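Local coordinates for protein putative phosphoglycolate phosphatase (Lactobacillus delbrueckii, PDB 2HI0) that probably hydrolyses the phosphate ester of 2-phosphoglycolate, as a putative phosphoglycolate phosphatase of the haloacid dehalogenase-like (HAD) superfamily, at residues T23-Y28 and K98-D103; H37-T40 and N46-G49; R58-E63 and E83-T88. All blocks are in the same frame, centred on the assembly; numbering follows the deposited sequence. Where two conformers were deposited one is given.

Contact 1. Residues T23-Y28 and K98-D103; sequences TSALNY and KPYYAD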
ATOM      1  N   THR A  23      -8.878   3.709   9.515  1.00 10.26           N
ATOM      2  CA  THR A  23     -10.323   3.778   9.747  1.00 11.44           C
ATOM      3  C   THR A  23     -10.625   4.895  10.733  1.00 11.80           C
ATOM      4  O   THR A  23     -11.461   5.732  10.490  1.00 11.59           O
ATOM      5  CB  THR A  23     -10.840   2.397  10.234  1.00 10.08           C
ATOM      6  OG1 THR A  23     -10.639   1.431   9.192  1.00 10.51           O
ATOM      7  CG2 THR A  23     -12.326   2.434  10.550  1.00 12.50           C
ATOM      8  N   SER A  24      -9.923   4.895  11.861  1.00 12.34           N
ATOM      9  CA  SER A  24     -10.105   5.923  12.871  0.50 12.55           C
ATOM     10  C   SER A  24      -9.842   7.324  12.300  1.00 10.52           C
ATOM     11  O   SER A  24     -10.598   8.272  12.553  1.00 12.83           O
ATOM     12  CB  SER A  24      -9.172   5.639  14.054  0.50 13.36           C
ATOM     13  OG  SER A  24      -9.393   6.586  15.073  0.50 14.00           O
ATOM     14  N   ALA A  25      -8.754   7.480  11.545  1.00 10.75           N
ATOM     15  CA  ALA A  25      -8.378   8.768  10.983  1.00 11.33           C
ATOM     16  C   ALA A  25      -9.376   9.211   9.906  1.00  9.62           C
ATOM     17  O   ALA A  25      -9.740  10.387   9.826  1.00 10.81           O
ATOM     18  CB  ALA A  25      -6.961   8.722  10.435  1.00  9.75           C
ATOM     19  N   LEU A  26      -9.833   8.286   9.055  1.00  9.40           N
ATOM     20  CA  LEU A  26     -10.827   8.611   8.022  1.00 11.24           C
ATOM     21  C   LEU A  26     -12.128   9.066   8.673  1.00 11.61           C
ATOM     22  O   LEU A  26     -12.721  10.055   8.260  1.00 11.30           O
ATOM     23  CB  LEU A  26     -11.121   7.468   6.995  1.00 13.25           C
ATOM     24  CG  LEU A  26     -11.805   7.869   5.656  1.00 14.73           C
ATOM     25  CD1 LEU A  26     -10.942   8.851   4.880  1.00 17.03           C
ATOM     26  CD2 LEU A  26     -12.062   6.576   4.861  1.00 11.95           C
ATOM     27  N   ASN A  27     -12.601   8.324   9.659  1.00 10.69           N
ATOM     28  CA  ASN A  27     -13.821   8.688  10.339  1.00 10.68           C
ATOM     29  C   ASN A  27     -13.715  10.033  11.057  1.00 11.62           C
ATOM     30  O   ASN A  27     -14.635  10.852  10.990  1.00 13.04           O
ATOM     31  CB  ASN A  27     -14.281   7.605  11.318  1.00 14.41           C
ATOM     32  CG  ASN A  27     -14.925   6.411  10.624  1.00 15.07           C
ATOM     33  OD1 ASN A  27     -15.556   6.549   9.576  1.00 13.47           O
ATOM     34  ND2 ASN A  27     -14.748   5.225  11.207  1.00 14.54           N
ATOM     35  N   TYR A  28     -12.558  10.289  11.690  1.00 11.16           N
ATOM     36  CA  TYR A  28     -12.279  11.610  12.282  1.00 12.36           C
ATOM     37  C   TYR A  28     -12.423  12.760  11.273  1.00  9.77           C
ATOM     38  O   TYR A  28     -13.098  13.752  11.526  1.00 13.78           O
ATOM     39  CB  TYR A  28     -10.895  11.638  12.933  1.00 11.92           C
ATOM     40  CG  TYR A  28     -10.557  12.998  13.564  1.00 10.83           C
ATOM     41  CD1 TYR A  28     -10.920  13.286  14.877  1.00 13.19           C
ATOM     42  CD2 TYR A  28      -9.859  13.927  12.862  1.00 11.37           C
ATOM     43  CE1 TYR A  28     -10.619  14.506  15.430  1.00 13.72           C
ATOM     44  CE2 TYR A  28      -9.568  15.159  13.393  1.00 15.36           C
ATOM     45  CZ  TYR A  28      -9.944  15.440  14.696  1.00 18.72           C
ATOM     46  OH  TYR A  28      -9.628  16.646  15.272  1.00 19.41           O
ATOM     47  N   LYS A  98      -4.850  14.137   6.285  1.00 14.38           N
ATOM     48  CA  LYS A  98      -3.407  13.898   6.132  1.00 14.81           C
ATOM     49  C   LYS A  98      -2.616  14.171   7.422  1.00 13.69           C
ATOM     50  O   LYS A  98      -1.907  13.316   7.930  1.00 15.40           O
ATOM     51  CB  LYS A  98      -2.867  14.674   4.932  1.00 16.00           C
ATOM     52  CG  LYS A  98      -3.379  14.086   3.625  1.00 16.99           C
ATOM     53  CD  LYS A  98      -2.646  14.610   2.381  1.00 20.98           C
ATOM     54  CE  LYS A  98      -1.115  14.545   2.520  1.00 30.05           C
ATOM     55  NZ  LYS A  98      -0.422  14.634   1.196  1.00 38.66           N
ATOM     56  N   PRO A  99      -2.762  15.351   7.997  1.00 14.04           N
ATOM     57  CA  PRO A  99      -2.039  15.607   9.247  1.00 13.98           C
ATOM     58  C   PRO A  99      -2.536  14.770  10.425  1.00 12.75           C
ATOM     59  O   PRO A  99      -1.726  14.271  11.242  1.00 15.85           O
ATOM     60  CB  PRO A  99      -2.282  17.089   9.512  1.00 14.34           C
ATOM     61  CG  PRO A  99      -3.457  17.437   8.691  1.00 17.77           C
ATOM     62  CD  PRO A  99      -3.507  16.534   7.520  1.00 14.76           C
ATOM     63  N   TYR A 100      -3.849  14.543  10.469  1.00 14.15           N
ATOM     64  CA  TYR A 100      -4.373  13.719  11.569  1.00 13.74           C
ATOM     65  C   TYR A 100      -3.790  12.321  11.526  1.00 12.80           C
ATOM     66  O   TYR A 100      -3.270  11.808  12.517  1.00 12.46           O
ATOM     67  CB  TYR A 100      -5.875  13.667  11.547  1.00 13.97           C
ATOM     68  CG  TYR A 100      -6.401  12.951  12.766  1.00  9.56           C
ATOM     69  CD1 TYR A 100      -6.652  13.668  13.941  1.00 11.24           C
ATOM     70  CD2 TYR A 100      -6.608  11.557  12.767  1.00 12.40           C
ATOM     71  CE1 TYR A 100      -7.141  13.007  15.082  1.00 11.89           C
ATOM     72  CE2 TYR A 100      -7.085  10.901  13.883  1.00 13.00           C
ATOM     73  CZ  TYR A 100      -7.344  11.625  15.042  1.00 11.39           C
ATOM     74  OH  TYR A 100      -7.828  10.949  16.163  1.00 17.71           O
ATOM     75  N   TYR A 101      -3.880  11.700  10.352  1.00 13.17           N
ATOM     76  CA  TYR A 101      -3.308  10.375  10.171  1.00 12.10           C
ATOM     77  C   TYR A 101      -1.792  10.329  10.508  1.00 13.15           C
ATOM     78  O   TYR A 101      -1.343   9.433  11.255  1.00 14.04           O
ATOM     79  CB  TYR A 101      -3.598   9.841   8.766  1.00 11.98           C
ATOM     80  CG  TYR A 101      -2.983   8.470   8.618  1.00 10.67           C
ATOM     81  CD1 TYR A 101      -3.455   7.398   9.344  1.00  9.55           C
ATOM     82  CD2 TYR A 101      -1.944   8.257   7.767  1.00 16.44           C
ATOM     83  CE1 TYR A 101      -2.891   6.147   9.222  1.00 11.91           C
ATOM     84  CE2 TYR A 101      -1.371   7.022   7.637  1.00 11.88           C
ATOM     85  CZ  TYR A 101      -1.836   5.959   8.367  1.00 11.47           C
ATOM     86  OH  TYR A 101      -1.224   4.725   8.241  1.00 14.07           O
ATOM     87  N   ALA A 102      -1.018  11.249   9.946  1.00 15.59           N
ATOM     88  CA  ALA A 102       0.394  11.349  10.252  1.00 16.01           C
ATOM     89  C   ALA A 102       0.696  11.349  11.767  1.00 16.77           C
ATOM     90  O   ALA A 102       1.649  10.719  12.223  1.00 15.07           O
ATOM     91  CB  ALA A 102       1.028  12.614   9.565  1.00 14.55           C
ATOM     92  N   ASP A 103      -0.118  12.065  12.532  1.00 14.49           N
ATOM     93  CA  ASP A 103       0.056  12.155  13.982  1.00 13.88           C
ATOM     94  C   ASP A 103      -0.595  11.000  14.760  1.00 16.42           C
ATOM     95  O   ASP A 103      -0.448  10.916  15.989  1.00 15.76           O
ATOM     96  CB  ASP A 103      -0.574  13.461  14.485  1.00 14.67           C
ATOM     97  CG  ASP A 103       0.129  14.698  13.941  1.00 23.78           C
ATOM     98  OD1 ASP A 103       1.329  14.591  13.573  1.00 26.53           O
ATOM     99  OD2 ASP A 103      -0.526  15.761  13.862  1.00 31.84           O
TER

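Contact 2. Residues H37-T40 and N46-G49; sequences HDFT and NFFG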
ATOM      1  N   HIS A  37     -19.600   9.126   9.399  1.00 16.55           N
ATOM      2  CA  HIS A  37     -18.291   8.790   9.960  1.00 13.65           C
ATOM      3  C   HIS A  37     -18.300   7.492  10.758  1.00 13.38           C
ATOM      4  O   HIS A  37     -17.711   7.393  11.851  1.00 14.31           O
ATOM      5  CB  HIS A  37     -17.814   9.966  10.859  1.00 13.47           C
ATOM      6  CG  HIS A  37     -18.853  10.472  11.805  1.00 11.69           C
ATOM      7  ND1 HIS A  37     -19.717  11.494  11.475  1.00 12.29           N
ATOM      8  CD2 HIS A  37     -19.178  10.091  13.063  1.00 10.49           C
ATOM      9  CE1 HIS A  37     -20.532  11.712  12.500  1.00 12.51           C
ATOM     10  NE2 HIS A  37     -20.220  10.879  13.478  1.00 13.63           N
ATOM     11  N   ASP A  38     -18.937   6.496  10.170  1.00 13.76           N
ATOM     12  CA  ASP A  38     -19.034   5.165  10.761  1.00 16.08           C
ATOM     13  C   ASP A  38     -18.483   4.102   9.809  1.00 14.76           C
ATOM     14  O   ASP A  38     -19.000   3.000   9.748  1.00 15.10           O
ATOM     15  CB  ASP A  38     -20.497   4.866  11.071  1.00 16.44           C
ATOM     16  CG  ASP A  38     -21.378   4.921   9.800  1.00 22.69           C
ATOM     17  OD1 ASP A  38     -20.842   5.251   8.701  1.00 31.37           O
ATOM     18  OD2 ASP A  38     -22.592   4.630   9.902  1.00 37.12           O
ATOM     19  N   PHE A  39     -17.436   4.426   9.051  1.00 13.45           N
ATOM     20  CA  PHE A  39     -16.793   3.412   8.196  1.00 13.02           C
ATOM     21  C   PHE A  39     -16.156   2.321   9.045  1.00 13.11           C
ATOM     22  O   PHE A  39     -15.683   2.583  10.160  1.00 14.14           O
ATOM     23  CB  PHE A  39     -15.722   3.996   7.288  1.00 14.12           C
ATOM     24  CG  PHE A  39     -16.230   5.034   6.308  1.00 13.59           C
ATOM     25  CD1 PHE A  39     -17.132   4.689   5.311  1.00 16.81           C
ATOM     26  CD2 PHE A  39     -15.744   6.332   6.341  1.00 16.52           C
ATOM     27  CE1 PHE A  39     -17.556   5.616   4.358  1.00 20.67           C
ATOM     28  CE2 PHE A  39     -16.151   7.277   5.407  1.00 16.18           C
ATOM     29  CZ  PHE A  39     -17.079   6.905   4.399  1.00 20.61           C
ATOM     30  N   THR A  40     -16.175   1.109   8.494  1.00 15.30           N
ATOM     31  CA  THR A  40     -15.605  -0.066   9.127  1.00 16.55           C
ATOM     32  C   THR A  40     -14.209  -0.297   8.557  1.00 14.60           C
ATOM     33  O   THR A  40     -13.841   0.253   7.511  1.00 13.25           O
ATOM     34  CB  THR A  40     -16.463  -1.334   8.814  1.00 16.30           C
ATOM     35  OG1 THR A  40     -16.455  -1.540   7.401  1.00 17.72           O
ATOM     36  CG2 THR A  40     -17.956  -1.172   9.286  1.00 17.41           C
ATOM     37  N   ASN A  46     -11.354  -1.391   1.103  1.00 11.75           N
ATOM     38  CA  ASN A  46     -11.854  -1.057  -0.246  1.00 14.28           C
ATOM     39  C   ASN A  46     -11.474   0.365  -0.688  1.00 14.41           C
ATOM     40  O   ASN A  46     -11.528   0.702  -1.878  1.00 15.31           O
ATOM     41  CB  ASN A  46     -13.378  -1.189  -0.321  1.00 13.38           C
ATOM     42  CG  ASN A  46     -13.838  -2.609  -0.383  1.00 17.70           C
ATOM     43  OD1 ASN A  46     -14.031  -3.172  -1.476  1.00 20.70           O
ATOM     44  ND2 ASN A  46     -14.002  -3.216   0.782  1.00 16.29           N
ATOM     45  N   PHE A  47     -11.124   1.233   0.248  1.00 10.55           N
ATOM     46  CA  PHE A  47     -10.787   2.603  -0.141  1.00 10.52           C
ATOM     47  C   PHE A  47      -9.329   2.827  -0.468  1.00 11.28           C
ATOM     48  O   PHE A  47      -9.001   3.516  -1.400  1.00 11.76           O
ATOM     49  CB  PHE A  47     -11.196   3.605   0.925  1.00 12.77           C
ATOM     50  CG  PHE A  47     -12.671   3.561   1.332  1.00 14.13           C
ATOM     51  CD1 PHE A  47     -13.660   3.106   0.475  1.00 12.87           C
ATOM     52  CD2 PHE A  47     -13.034   4.045   2.596  1.00 13.29           C
ATOM     53  CE1 PHE A  47     -14.977   3.071   0.896  1.00 13.19           C
ATOM     54  CE2 PHE A  47     -14.318   4.041   3.001  1.00 13.42           C
ATOM     55  CZ  PHE A  47     -15.304   3.558   2.137  1.00 11.78           C
ATOM     56  N   PHE A  48      -8.454   2.235   0.323  1.00 12.70           N
ATOM     57  CA  PHE A  48      -7.015   2.509   0.178  1.00 14.13           C
ATOM     58  C   PHE A  48      -6.344   1.562  -0.859  1.00 16.72           C
ATOM     59  O   PHE A  48      -6.969   0.594  -1.290  1.00 17.37           O
ATOM     60  CB  PHE A  48      -6.388   2.488   1.579  1.00 12.89           C
ATOM     61  CG  PHE A  48      -6.738   3.709   2.381  1.00 11.63           C
ATOM     62  CD1 PHE A  48      -5.974   4.861   2.258  1.00 11.50           C
ATOM     63  CD2 PHE A  48      -7.850   3.765   3.197  1.00 13.21           C
ATOM     64  CE1 PHE A  48      -6.298   5.987   2.943  1.00 16.32           C
ATOM     65  CE2 PHE A  48      -8.170   4.920   3.879  1.00 15.58           C
ATOM     66  CZ  PHE A  48      -7.399   6.017   3.743  1.00 14.58           C
ATOM     67  N   GLY A  49      -5.120   1.901  -1.300  1.00 15.06           N
ATOM     68  CA  GLY A  49      -4.358   1.155  -2.314  1.00 15.50           C
ATOM     69  C   GLY A  49      -3.823   2.055  -3.427  1.00 13.58           C
ATOM     70  O   GLY A  49      -2.734   1.842  -3.997  1.00 15.15           O
TER

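Contact 3. Residues R58-E63 and E83-T88; sequences RALAYE and EAVTQT. Unlike the reference sequence in segment 83-88: Thr88 (reference Ala).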
ATOM      1  N   ARG A  58     -13.279   7.544  -3.228  1.00 10.45           N
ATOM      2  CA  ARG A  58     -14.018   6.304  -2.982  1.00  8.35           C
ATOM      3  C   ARG A  58     -14.931   6.409  -1.756  1.00  8.87           C
ATOM      4  O   ARG A  58     -16.123   5.987  -1.806  1.00 10.13           O
ATOM      5  CB  ARG A  58     -13.031   5.164  -2.858  1.00 10.39           C
ATOM      6  CG  ARG A  58     -12.473   4.617  -4.194  1.00  8.49           C
ATOM      7  CD  ARG A  58     -11.414   3.549  -3.859  1.00 10.61           C
ATOM      8  NE  ARG A  58     -10.927   2.884  -5.055  1.00  9.51           N
ATOM      9  CZ  ARG A  58      -9.808   2.177  -5.105  1.00  9.55           C
ATOM     10  NH1 ARG A  58      -9.001   2.143  -4.042  1.00 11.04           N
ATOM     11  NH2 ARG A  58      -9.469   1.584  -6.225  1.00 11.54           N
ATOM     12  N   ALA A  59     -14.389   6.948  -0.670  1.00 10.16           N
ATOM     13  CA  ALA A  59     -15.168   7.031   0.589  1.00 10.97           C
ATOM     14  C   ALA A  59     -16.367   7.963   0.452  1.00 10.96           C
ATOM     15  O   ALA A  59     -17.455   7.633   0.911  1.00 11.15           O
ATOM     16  CB  ALA A  59     -14.285   7.507   1.792  1.00 13.62           C
ATOM     17  N   LEU A  60     -16.177   9.078  -0.230  1.00 11.38           N
ATOM     18  CA  LEU A  60     -17.272  10.011  -0.498  1.00 11.10           C
ATOM     19  C   LEU A  60     -18.326   9.369  -1.406  1.00  9.98           C
ATOM     20  O   LEU A  60     -19.515   9.560  -1.204  1.00 12.22           O
ATOM     21  CB  LEU A  60     -16.759  11.333  -1.090  1.00 11.03           C
ATOM     22  CG  LEU A  60     -15.992  12.267  -0.162  1.00  8.94           C
ATOM     23  CD1 LEU A  60     -15.318  13.431  -0.940  1.00 12.59           C
ATOM     24  CD2 LEU A  60     -16.960  12.837   0.935  1.00 11.93           C
ATOM     25  N   ALA A  61     -17.884   8.609  -2.407  1.00  8.42           N
ATOM     26  CA  ALA A  61     -18.839   7.933  -3.313  1.00  9.25           C
ATOM     27  C   ALA A  61     -19.622   6.874  -2.548  1.00 11.25           C
ATOM     28  O   ALA A  61     -20.836   6.721  -2.744  1.00 11.96           O
ATOM     29  CB  ALA A  61     -18.069   7.276  -4.469  1.00 11.07           C
ATOM     30  N   TYR A  62     -18.923   6.149  -1.678  1.00 10.96           N
ATOM     31  CA  TYR A  62     -19.577   5.138  -0.868  1.00 10.14           C
ATOM     32  C   TYR A  62     -20.608   5.791   0.062  1.00  9.65           C
ATOM     33  O   TYR A  62     -21.761   5.292   0.171  1.00 11.25           O
ATOM     34  CB  TYR A  62     -18.534   4.341  -0.089  1.00 12.59           C
ATOM     35  CG  TYR A  62     -19.085   3.078   0.452  1.00 11.94           C
ATOM     36  CD1 TYR A  62     -19.402   2.041  -0.409  1.00 16.91           C
ATOM     37  CD2 TYR A  62     -19.283   2.908   1.820  1.00 15.70           C
ATOM     38  CE1 TYR A  62     -19.907   0.829   0.071  1.00 13.84           C
ATOM     39  CE2 TYR A  62     -19.790   1.694   2.317  1.00 14.95           C
ATOM     40  CZ  TYR A  62     -20.121   0.666   1.416  1.00 16.59           C
ATOM     41  OH  TYR A  62     -20.638  -0.533   1.859  1.00 26.56           O
ATOM     42  N   GLU A  63     -20.260   6.912   0.691  1.00 11.05           N
ATOM     43  CA  GLU A  63     -21.236   7.649   1.507  1.00  9.19           C
ATOM     44  C   GLU A  63     -22.481   8.009   0.658  1.00 10.37           C
ATOM     45  O   GLU A  63     -23.619   7.951   1.134  1.00 14.71           O
ATOM     46  CB  GLU A  63     -20.652   8.932   2.088  1.00 12.03           C
ATOM     47  CG  GLU A  63     -21.642   9.763   2.887  1.00 13.34           C
ATOM     48  CD  GLU A  63     -21.097  11.135   3.305  1.00 18.72           C
ATOM     49  OE1 GLU A  63     -20.287  11.751   2.553  1.00 16.13           O
ATOM     50  OE2 GLU A  63     -21.531  11.615   4.375  1.00 17.24           O
ATOM     51  N   GLU A  83     -21.651  12.108  -9.678  1.00 13.02           N
ATOM     52  CA  GLU A  83     -21.743  13.546  -9.730  1.00 14.11           C
ATOM     53  C   GLU A  83     -21.806  14.199  -8.363  1.00 15.19           C
ATOM     54  O   GLU A  83     -21.524  15.393  -8.247  1.00 16.86           O
ATOM     55  CB  GLU A  83     -22.951  13.989 -10.567  1.00 14.50           C
ATOM     56  CG  GLU A  83     -22.676  13.835 -12.003  1.00 14.04           C
ATOM     57  CD  GLU A  83     -23.813  14.315 -12.890  1.00 11.35           C
ATOM     58  OE1 GLU A  83     -24.888  14.759 -12.376  1.00 16.98           O
ATOM     59  OE2 GLU A  83     -23.601  14.286 -14.124  1.00 15.61           O
ATOM     60  N   ALA A  84     -22.126  13.438  -7.319  1.00 11.10           N
ATOM     61  CA  ALA A  84     -22.104  13.952  -5.950  1.00 12.28           C
ATOM     62  C   ALA A  84     -20.708  14.246  -5.394  1.00 10.60           C
ATOM     63  O   ALA A  84     -20.541  14.965  -4.395  1.00 12.88           O
ATOM     64  CB  ALA A  84     -22.790  12.971  -5.035  1.00 14.12           C
ATOM     65  N   VAL A  85     -19.689  13.635  -6.003  1.00 10.23           N
ATOM     66  CA  VAL A  85     -18.333  13.686  -5.466  1.00  9.89           C
ATOM     67  C   VAL A  85     -17.483  14.676  -6.270  1.00 11.85           C
ATOM     68  O   VAL A  85     -17.300  14.511  -7.475  1.00 11.89           O
ATOM     69  CB  VAL A  85     -17.658  12.245  -5.387  1.00 13.13           C
ATOM     70  CG1 VAL A  85     -16.228  12.345  -4.858  1.00 17.24           C
ATOM     71  CG2 VAL A  85     -18.521  11.311  -4.531  1.00 12.44           C
ATOM     72  N   THR A  86     -16.895  15.636  -5.574  1.00 12.34           N
ATOM     73  CA  THR A  86     -15.992  16.601  -6.210  1.00 12.35           C
ATOM     74  C   THR A  86     -14.583  16.554  -5.621  1.00 10.42           C
ATOM     75  O   THR A  86     -14.386  16.290  -4.456  1.00 11.12           O
ATOM     76  CB  THR A  86     -16.556  18.031  -6.082  1.00 13.54           C
ATOM     77  OG1 THR A  86     -16.307  18.525  -4.766  1.00 17.23           O
ATOM     78  CG2 THR A  86     -18.038  17.990  -6.388  1.00 16.86           C
ATOM     79  N   GLN A  87     -13.591  16.848  -6.448  1.00 10.47           N
ATOM     80  CA  GLN A  87     -12.226  16.998  -5.924  1.00  9.93           C
ATOM     81  C   GLN A  87     -12.017  18.144  -4.936  1.00 12.31           C
ATOM     82  O   GLN A  87     -11.172  18.053  -4.063  1.00 12.70           O
ATOM     83  CB  GLN A  87     -11.193  16.999  -7.014  1.00 12.11           C
ATOM     84  CG  GLN A  87     -11.171  15.681  -7.775  1.00 11.33           C
ATOM     85  CD  GLN A  87     -10.814  14.443  -6.888  1.00 13.34           C
ATOM     86  OE1 GLN A  87      -9.813  14.481  -6.182  1.00 14.68           O
ATOM     87  NE2 GLN A  87     -11.673  13.418  -6.859  1.00 13.76           N
ATOM     88  N   THR A  88     -12.827  19.185  -5.043  1.00 13.16           N
ATOM     89  CA  THR A  88     -12.797  20.226  -4.060  1.00 10.52           C
ATOM     90  C   THR A  88     -13.165  19.668  -2.692  1.00 10.18           C
ATOM     91  O   THR A  88     -12.488  19.973  -1.698  1.00 12.80           O
ATOM     92  CB  THR A  88     -13.736  21.385  -4.479  1.00 11.49           C
ATOM     93  OG1 THR A  88     -13.276  21.937  -5.719  1.00 11.80           O
ATOM     94  CG2 THR A  88     -13.812  22.501  -3.433  1.00 13.69           C
TER

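Contact 1. Residues T23-Y28 and K98-D103
Ala25 and Tyr28, one turn apart on helix 19-32, meet Tyr100 and Tyr101 of helix 87-103 across a nearly antiparallel helix pair, probably part of the helical cap, as in HAD phosphatases, of this HAD-family protein. The two short axes approach to 9.2 Å at 150°. Ala25 comes first, and its small side chain lets the backbones close in: its CA lies 5.4 Å from the CA of Tyr101. The methyl sits between two rings, touching each at its edge, with CB 3.7 Å from Tyr100 CD2 and, at a similar distance, near Tyr101 CD1. At the far end of its ring, Tyr101 OH is hydrogen-bonded to Lys135 NZ.

A turn later, Tyr28 lies face to face with Tyr100 in an offset stack, the ring centroids 3.9 Å apart and the planes at 13°. Both rings have CG anti to the backbone N, which swings each into the space between the helices. Tyrosine suits this partly exposed place because the ring offers a broad apolar face for stacking and the hydroxyl a polar end. The stack is slid so that Tyr28 CD2 lies over the rim of Tyr100, whereas Tyr100 CE1 stands over the centre of the Tyr28 ring.

Contact 2. Residues H37-T40 and N46-G49
The loop that leads into helix 41-47 and the last turn of that same helix meet through an edge-to-face aromatic pair, Phe39 with Phe47, packed between helices 19-32 and 52-63. Phe47 presents its edge and Phe39 its face. The planes stand at 84° and the centroids are 5.1 Å apart, a T-shaped geometry. The leading atoms of the Phe47 edge are CE2 and CZ. CE2 is 3.7 Å from Phe39 CD1 and lies above the Phe39 ring toward its rim, while CZ comes 3.8 Å from Phe39 CE1.

Both side chains have CG anti to the carbonyl carbon (chi1 -61° for Phe39 and -55° for Phe47), and this turns the two rings toward each other although their CA atoms are 10.3 Å apart. The rings thus bridge a gap that the backbones leave wide. Phenylalanine suits both places, being long enough to span the distance and carrying no polar atom into a buried site. Around the pair, Leu26 of helix 19-32 and Ala59 of helix 52-63 touch both rings, and Phe30 makes a second edge-to-face contact with Phe39. An alanine in place of Phe39 would probably leave the CE2-CZ edge of Phe47 without the face it points at and open a gap between helices 19-32 and 52-63.

The next residue, Thr40, is the N-cap of helix 41-47, and the backbone N of Phe39 is hydrogen-bonded to Asn27 OD1. No hydrogen bond joins the two segments. Their attraction rests on dispersion and on the weakly positive ring hydrogens of Phe47 facing the pi cloud of Phe39, an interaction consistent with the near-perpendicular planes.

Contact 3. Residues R58-E63 and E83-T88
Val85 pushes its two methyl groups against Leu60 and Ala61 on helix 52-63. It stands in the extended approach to helix 87-103, where a branched side chain suits the open backbone. Its CG1 is anti to the backbone N (chi1 178°) and its CG2 anti to the carbonyl carbon, so the two branches spread over different parts of the helix. CG2 is the deeper one, resting on the backbone itself: it is 3.5 Å from Ala61 N and 3.7 Å from Leu60 C. CG1 instead lies along Leu60, 3.9 Å from its CB and more loosely against its CD1 at 4.2 Å.

Leu60 has CG anti to the carbonyl carbon, and chi2 of 170° keeps the chain extended. Its CB serves both valine methyls, and the leucine side chain also touches Phe30 of helix 19-32. Ala61 suits its place because its short side chain does not keep Val85 off the helix; its CB is 4.1 Å from Val85 CG2.

Just past the valine, Thr86 takes the N-cap position, its OG1 bonded to Glu89 N, and helix 87-103 begins at the next residue. That first residue, Gln87, adds a tie of its own, a hydrogen bond from NE2 to Thr57 OG1. The contact thus packs the chain just before helix 87-103 against the flank of helix 52-63, whose other sides meet helices 19-32 and 41-47.

How the contacts relate
All three contacts are apolar and lie among the helices between residues 19 and 103, yet they differ in depth and chemistry. Contact 2 is a buried aromatic pair within one short piece of chain. Contact 1 is partly buried, with its stacked tyrosines partly exposed, and contact 3 is aliphatic, a partly exposed valine on two buried residues. Contact 1 packs the later part of helix 87-103, contact 3 the residue leading into it, against different helices. Contact 2 lies between them in space, and Arg58 NH1, from a segment of contact 3, is probably hydrogen-bonded to Phe47 O. Leu26 and Ala59, which touch each other, join contacts 1 and 3.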